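Local coordinates for replication protein B (Plasmid RSF1010, PDB 3H20) that acts as a DNA primase, synthesising primers on single-stranded DNA for replication of the plasmid, at residues 72-77 with 118-123; 107-112 with 174-179. All blocks are in the same frame, centred on the assembly; numbering follows the deposited sequence.

Interaction 1. Residues 72-77 with 118-123; sequences GLVLVD and ELRGQI
Val74 and Arg120 mark the nearest backbone approach of strand 73-77 and helix 118-123, with their CA atoms 6.3 Å apart; the two axes come within 8.4 Å and run nearly in the same direction, at 23°. The contact is small and buried. Val74 points at the helix and offers both methyl groups. CG1 is turned to the side opposite the backbone N (chi1 175°), and this turn leaves CG2 beside the N, facing the helix. Val74 CG2 meets the helix backbone at Arg120 O, 4.0 Å away. It also packs against Ile123 CG2 at 4.3 Å, and Ala124 and Leu127 further along the same helix touch Val74 too.

Arg120 works differently. Its aliphatic part lies against the start of the strand, with CD 3.7 Å from Leu73 O and in contact with Gly72 CA. The chain bends at chi3 (-78°), so the guanidinium group turns away from the line of the first carbons. A water joins it to the strand: the water donates to Leu73 O at 2.8 Å and accepts from Arg120 NH2 at 2.8 Å. The water sits at the guanidinium edge, in its plane. NE is bonded to Ala115 O, and NH2 has a further, weak bond to Ser140 O. These partners fix the rotation of the group and give its buried polar edge several acceptors.

Leu73 and Leu75 project from the other face of the strand and pack on Trp108 of strand 104-110. Val74 and Val76 face helix 117-130. This is helix-on-sheet alpha/beta packing within the primase N-terminal domain, in which a helix covers one face of an antiparallel sheet at one of its two outer strands, 73-79.

Interaction 2. Residues 107-112 with 174-179; sequences AWVKVA and KTATAG. With SO4 (sulfate ion), chain B.
Lys110 and Thr175 meet where strand 104-110 of an antiparallel sheet and the residues after it pass the loop leading into helix 179-206. That loop ends in a type I beta turn, Ala176 to Gly179, with Ala178 at the helix N-cap position. Lys110, Thr175 and Val111 bury the most surface here.

One direct hydrogen bond joins the backbones. Ala176 N donates to Lys110 O at 2.9 Å, almost straight (166°). Thr175 CG2 also lies 3.4 Å from Lys110 O, so the methyl packs beside the same carbonyl. A water bridges Lys110 N and Lys174 O. Val109 CG1 touches Ala176 CB.

Lys110 swings CG to the side away from its own N (chi1 -178°) and stays extended. Its methylenes therefore pass across Thr175, with CE 3.5 Å from Thr175 OG1. NZ reaches toward a bound sulfate, 3.6 Å from its O3, and has a long, weak ion pair with Asp113. With an alanine here, the Thr175 side chain would probably lose its cover along this flank, Asp113 its weak partner, and sulfate O3 the amino group near it.

Val111 carries another part of the contact. Its CB rests on Gly179 CA, and its CA lies 3.8 Å from that of Gly179. Gly179, with no side chain, lies close against the Val111 carbonyl, its C 3.3 Å from Val111 O. The Val111 side chain also packs on Leu182 and Val183 of the helix.

The sulfate probably comes from the crystallisation liquor. Thr175 grips it with backbone and side chain together: N bonds to O1 at 2.8 Å and more weakly to O3, while OG1 donates to O3 at 2.9 Å.

Overall arrangement
From the N terminus, the chain passes strands 21-28, 34-40 and 59-65 of another sheet before strand 73-79, then helix 81-89 and strand 96-99, and returns along strand 104-110. Helix 117-130 follows, and its segment 118-123 closes the loop of interaction 1. The chain then runs on through strand 167-170 to residues 174-179, which close the longer loop of interaction 2. The segments alternate, so the two loops cross. Their centres are 10 Å apart. The strands 73-79 and 104-110 are neighbours, joined by backbone hydrogen bonds, Val74 with Val109 among them. One contact thus packs a helix on this sheet. The other joins the sheet to the start of the long helix 179-206.

Interaction 1. Residues 72-77 with 118-123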
loop_
_atom_site.group_PDB
_atom_site.type_symbol
_atom_site.label_atom_id
_atom_site.label_comp_id
_atom_site.label_asym_id
_atom_site.label_seq_id
_atom_site.Cartn_x
_atom_site.Cartn_y
_atom_site.Cartn_z
ATOM N N GLY A 72 -6.578 -16.058 -11.565
ATOM C CA GLY A 72 -7.571 -15.468 -10.655
ATOM C C GLY A 72 -7.510 -16.058 -9.254
ATOM O O GLY A 72 -8.523 -16.144 -8.582
ATOM N N LEU A 73 -6.312 -16.450 -8.816
ATOM C CA LEU A 73 -6.085 -17.060 -7.499
ATOM C C LEU A 73 -5.829 -16.019 -6.420
ATOM O O LEU A 73 -5.004 -15.127 -6.612
ATOM C CB LEU A 73 -4.862 -17.979 -7.563
ATOM C CG LEU A 73 -5.030 -19.491 -7.442
ATOM C CD1 LEU A 73 -6.200 -20.035 -8.256
ATOM C CD2 LEU A 73 -3.709 -20.191 -7.797
ATOM N N VAL A 74 -6.538 -16.129 -5.301
ATOM C CA VAL A 74 -6.393 -15.177 -4.183
ATOM C C VAL A 74 -6.093 -15.931 -2.885
ATOM O O VAL A 74 -6.871 -16.801 -2.484
ATOM C CB VAL A 74 -7.679 -14.309 -4.030
ATOM C CG1 VAL A 74 -7.596 -13.409 -2.797
ATOM C CG2 VAL A 74 -7.875 -13.449 -5.281
ATOM N N LEU A 75 -4.980 -15.591 -2.233
ATOM C CA LEU A 75 -4.583 -16.214 -0.952
ATOM C C LEU A 75 -5.314 -15.626 0.259
ATOM O O LEU A 75 -5.362 -14.398 0.430
ATOM C CB LEU A 75 -3.063 -16.073 -0.724
ATOM C CG LEU A 75 -2.475 -16.667 0.569
ATOM C CD1 LEU A 75 -2.559 -18.188 0.563
ATOM C CD2 LEU A 75 -1.023 -16.229 0.804
ATOM N N VAL A 76 -5.839 -16.518 1.109
ATOM C CA VAL A 76 -6.423 -16.163 2.413
ATOM C C VAL A 76 -5.666 -16.916 3.530
ATOM O O VAL A 76 -5.643 -18.151 3.552
ATOM C CB VAL A 76 -7.941 -16.505 2.471
ATOM C CG1 VAL A 76 -8.594 -15.837 3.678
ATOM C CG2 VAL A 76 -8.650 -16.056 1.195
ATOM N N ASP A 77 -5.060 -16.161 4.450
ATOM C CA ASP A 77 -4.066 -16.677 5.401
ATOM C C ASP A 77 -4.617 -16.711 6.842
ATOM O O ASP A 77 -5.496 -15.917 7.183
ATOM C CB ASP A 77 -2.831 -15.760 5.339
ATOM C CG ASP A 77 -1.578 -16.390 5.929
ATOM O OD1 ASP A 77 -1.523 -17.629 6.070
ATOM O OD2 ASP A 77 -0.645 -15.626 6.260
ATOM N N GLU A 118 -4.936 -5.468 -9.712
ATOM C CA GLU A 118 -5.876 -4.523 -9.102
ATOM C C GLU A 118 -7.080 -5.227 -8.449
ATOM O O GLU A 118 -7.345 -5.023 -7.263
ATOM C CB GLU A 118 -6.311 -3.474 -10.144
ATOM C CG GLU A 118 -7.608 -2.726 -9.873
ATOM C CD GLU A 118 -7.979 -1.734 -10.989
ATOM O OE1 GLU A 118 -7.219 -1.590 -11.974
ATOM O OE2 GLU A 118 -9.037 -1.075 -10.876
ATOM N N LEU A 119 -7.793 -6.053 -9.214
ATOM C CA LEU A 119 -8.976 -6.749 -8.687
ATOM C C LEU A 119 -8.595 -7.796 -7.638
ATOM O O LEU A 119 -9.264 -7.928 -6.615
ATOM C CB LEU A 119 -9.817 -7.371 -9.814
ATOM C CG LEU A 119 -10.527 -6.395 -10.769
ATOM C CD1 LEU A 119 -10.917 -7.070 -12.080
ATOM C CD2 LEU A 119 -11.750 -5.722 -10.126
ATOM N N ARG A 120 -7.511 -8.528 -7.879
ATOM C CA ARG A 120 -7.090 -9.575 -6.939
ATOM C C ARG A 120 -6.703 -9.032 -5.560
ATOM O O ARG A 120 -7.027 -9.636 -4.539
ATOM C CB ARG A 120 -5.953 -10.402 -7.528
ATOM C CG ARG A 120 -6.430 -11.405 -8.592
ATOM C CD ARG A 120 -5.338 -12.366 -9.014
ATOM N NE ARG A 120 -4.413 -11.728 -9.943
ATOM C CZ ARG A 120 -3.189 -11.338 -9.622
ATOM N NH1 ARG A 120 -2.424 -10.763 -10.531
ATOM N NH2 ARG A 120 -2.733 -11.530 -8.396
ATOM N N GLY A 121 -6.011 -7.895 -5.540
ATOM C CA GLY A 121 -5.592 -7.273 -4.291
ATOM C C GLY A 121 -6.787 -6.782 -3.497
ATOM O O GLY A 121 -6.834 -6.934 -2.277
ATOM N N GLN A 122 -7.758 -6.201 -4.199
ATOM C CA GLN A 122 -9.003 -5.754 -3.581
ATOM C C GLN A 122 -9.765 -6.931 -2.991
ATOM O O GLN A 122 -10.269 -6.840 -1.869
ATOM C CB GLN A 122 -9.868 -4.992 -4.594
ATOM C CG GLN A 122 -11.162 -4.400 -4.029
ATOM C CD GLN A 122 -10.955 -3.116 -3.224
ATOM O OE1 GLN A 122 -9.938 -2.429 -3.362
ATOM N NE2 GLN A 122 -11.930 -2.785 -2.389
ATOM N N ILE A 123 -9.844 -8.033 -3.742
ATOM C CA ILE A 123 -10.548 -9.227 -3.266
ATOM C C ILE A 123 -9.814 -9.858 -2.080
ATOM O O ILE A 123 -10.447 -10.273 -1.116
ATOM C CB ILE A 123 -10.811 -10.262 -4.412
ATOM C CG1 ILE A 123 -11.772 -9.657 -5.448
ATOM C CG2 ILE A 123 -11.415 -11.551 -3.859
ATOM C CD1 ILE A 123 -11.797 -10.400 -6.786
HETATM O O HOH W 1 -3.543 -12.777 -6.002
#

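Interaction 2. Residues 107-112 with 174-179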
loop_
_atom_site.group_PDB
_atom_site.type_symbol
_atom_site.label_atom_id
_atom_site.label_comp_id
_atom_site.label_asym_id
_atom_site.label_seq_id
_atom_site.Cartn_x
_atom_site.Cartn_y
_atom_site.Cartn_z
ATOM N N ALA A 107 -5.961 -20.828 2.468
ATOM C CA ALA A 107 -6.766 -21.208 1.305
ATOM C C ALA A 107 -6.424 -20.326 0.102
ATOM O O ALA A 107 -6.179 -19.130 0.262
ATOM C CB ALA A 107 -8.265 -21.108 1.635
ATOM N N TRP A 108 -6.394 -20.917 -1.090
ATOM C CA TRP A 108 -6.356 -20.152 -2.325
ATOM C C TRP A 108 -7.755 -20.236 -2.925
ATOM O O TRP A 108 -8.280 -21.329 -3.129
ATOM C CB TRP A 108 -5.341 -20.729 -3.320
ATOM C CG TRP A 108 -3.870 -20.614 -2.890
ATOM C CD1 TRP A 108 -3.164 -21.514 -2.155
ATOM C CD2 TRP A 108 -2.951 -19.562 -3.223
ATOM N NE1 TRP A 108 -1.865 -21.086 -1.982
ATOM C CE2 TRP A 108 -1.702 -19.897 -2.639
ATOM C CE3 TRP A 108 -3.057 -18.375 -3.953
ATOM C CZ2 TRP A 108 -0.572 -19.085 -2.763
ATOM C CZ3 TRP A 108 -1.930 -17.560 -4.066
ATOM C CH2 TRP A 108 -0.708 -17.920 -3.469
ATOM N N VAL A 109 -8.367 -19.083 -3.179
ATOM C CA VAL A 109 -9.710 -19.026 -3.784
ATOM C C VAL A 109 -9.560 -18.558 -5.238
ATOM O O VAL A 109 -8.958 -17.501 -5.490
ATOM C CB VAL A 109 -10.636 -18.050 -3.008
ATOM C CG1 VAL A 109 -12.042 -17.949 -3.654
ATOM C CG2 VAL A 109 -10.746 -18.438 -1.525
ATOM N N LYS A 110 -10.101 -19.344 -6.177
ATOM C CA LYS A 110 -10.104 -19.004 -7.593
ATOM C C LYS A 110 -11.391 -18.240 -7.902
ATOM O O LYS A 110 -12.495 -18.794 -7.796
ATOM C CB LYS A 110 -10.023 -20.261 -8.477
ATOM C CG LYS A 110 -9.976 -19.943 -9.999
ATOM C CD LYS A 110 -9.804 -21.180 -10.875
ATOM C CE LYS A 110 -9.847 -20.770 -12.363
ATOM N NZ LYS A 110 -9.537 -21.891 -13.304
ATOM N N VAL A 111 -11.249 -16.965 -8.271
ATOM C CA VAL A 111 -12.423 -16.132 -8.575
ATOM C C VAL A 111 -12.758 -16.027 -10.066
ATOM O O VAL A 111 -13.873 -15.652 -10.423
ATOM C CB VAL A 111 -12.284 -14.709 -7.960
ATOM C CG1 VAL A 111 -12.232 -14.801 -6.434
ATOM C CG2 VAL A 111 -11.050 -13.978 -8.525
ATOM N N ALA A 112 -11.784 -16.341 -10.925
ATOM C CA ALA A 112 -11.907 -16.188 -12.379
ATOM C C ALA A 112 -10.767 -16.935 -13.055
ATOM O O ALA A 112 -9.804 -17.302 -12.397
ATOM C CB ALA A 112 -11.860 -14.699 -12.773
ATOM N N LYS A 174 -11.449 -25.838 -8.482
ATOM C CA LYS A 174 -12.593 -25.236 -9.169
ATOM C C LYS A 174 -12.820 -23.789 -8.763
ATOM O O LYS A 174 -12.562 -23.409 -7.618
ATOM C CB LYS A 174 -13.873 -26.012 -8.861
ATOM C CG LYS A 174 -13.983 -27.370 -9.533
ATOM C CD LYS A 174 -15.418 -27.888 -9.427
ATOM C CE LYS A 174 -16.360 -27.139 -10.381
ATOM N NZ LYS A 174 -17.728 -26.931 -9.805
ATOM N N THR A 175 -13.359 -22.998 -9.690
ATOM C CA THR A 175 -13.734 -21.608 -9.394
ATOM C C THR A 175 -14.793 -21.563 -8.289
ATOM O O THR A 175 -15.715 -22.363 -8.293
ATOM C CB THR A 175 -14.254 -20.913 -10.670
ATOM O OG1 THR A 175 -13.235 -20.964 -11.682
ATOM C CG2 THR A 175 -14.631 -19.472 -10.396
ATOM N N ALA A 176 -14.649 -20.633 -7.340
ATOM C CA ALA A 176 -15.650 -20.455 -6.275
ATOM C C ALA A 176 -17.007 -20.066 -6.876
ATOM O O ALA A 176 -17.050 -19.369 -7.892
ATOM C CB ALA A 176 -15.188 -19.401 -5.281
ATOM N N THR A 177 -18.105 -20.536 -6.274
ATOM C CA THR A 177 -19.462 -20.127 -6.710
ATOM C C THR A 177 -19.615 -18.592 -6.784
ATOM O O THR A 177 -20.199 -18.067 -7.738
ATOM C CB THR A 177 -20.555 -20.716 -5.784
ATOM O OG1 THR A 177 -20.459 -22.146 -5.778
ATOM C CG2 THR A 177 -21.960 -20.315 -6.255
ATOM N N ALA A 178 -19.067 -17.901 -5.783
ATOM C CA ALA A 178 -19.134 -16.440 -5.678
ATOM C C ALA A 178 -18.042 -15.712 -6.449
ATOM O O ALA A 178 -17.932 -14.489 -6.351
ATOM C CB ALA A 178 -19.104 -16.010 -4.206
ATOM N N GLY A 179 -17.235 -16.447 -7.216
ATOM C CA GLY A 179 -16.146 -15.835 -8.001
ATOM C C GLY A 179 -16.579 -14.667 -8.885
ATOM O O GLY A 179 -16.094 -13.542 -8.706
HETATM S S SO4 B . -13.930 -24.150 -12.941
HETATM O O1 SO4 B . -14.760 -24.263 -11.746
HETATM O O2 SO4 B . -14.588 -23.267 -13.898
HETATM O O3 SO4 B . -12.615 -23.614 -12.595
HETATM O O4 SO4 B . -13.755 -25.472 -13.536
HETATM O O HOH W 2 -11.926 -21.480 -5.673
#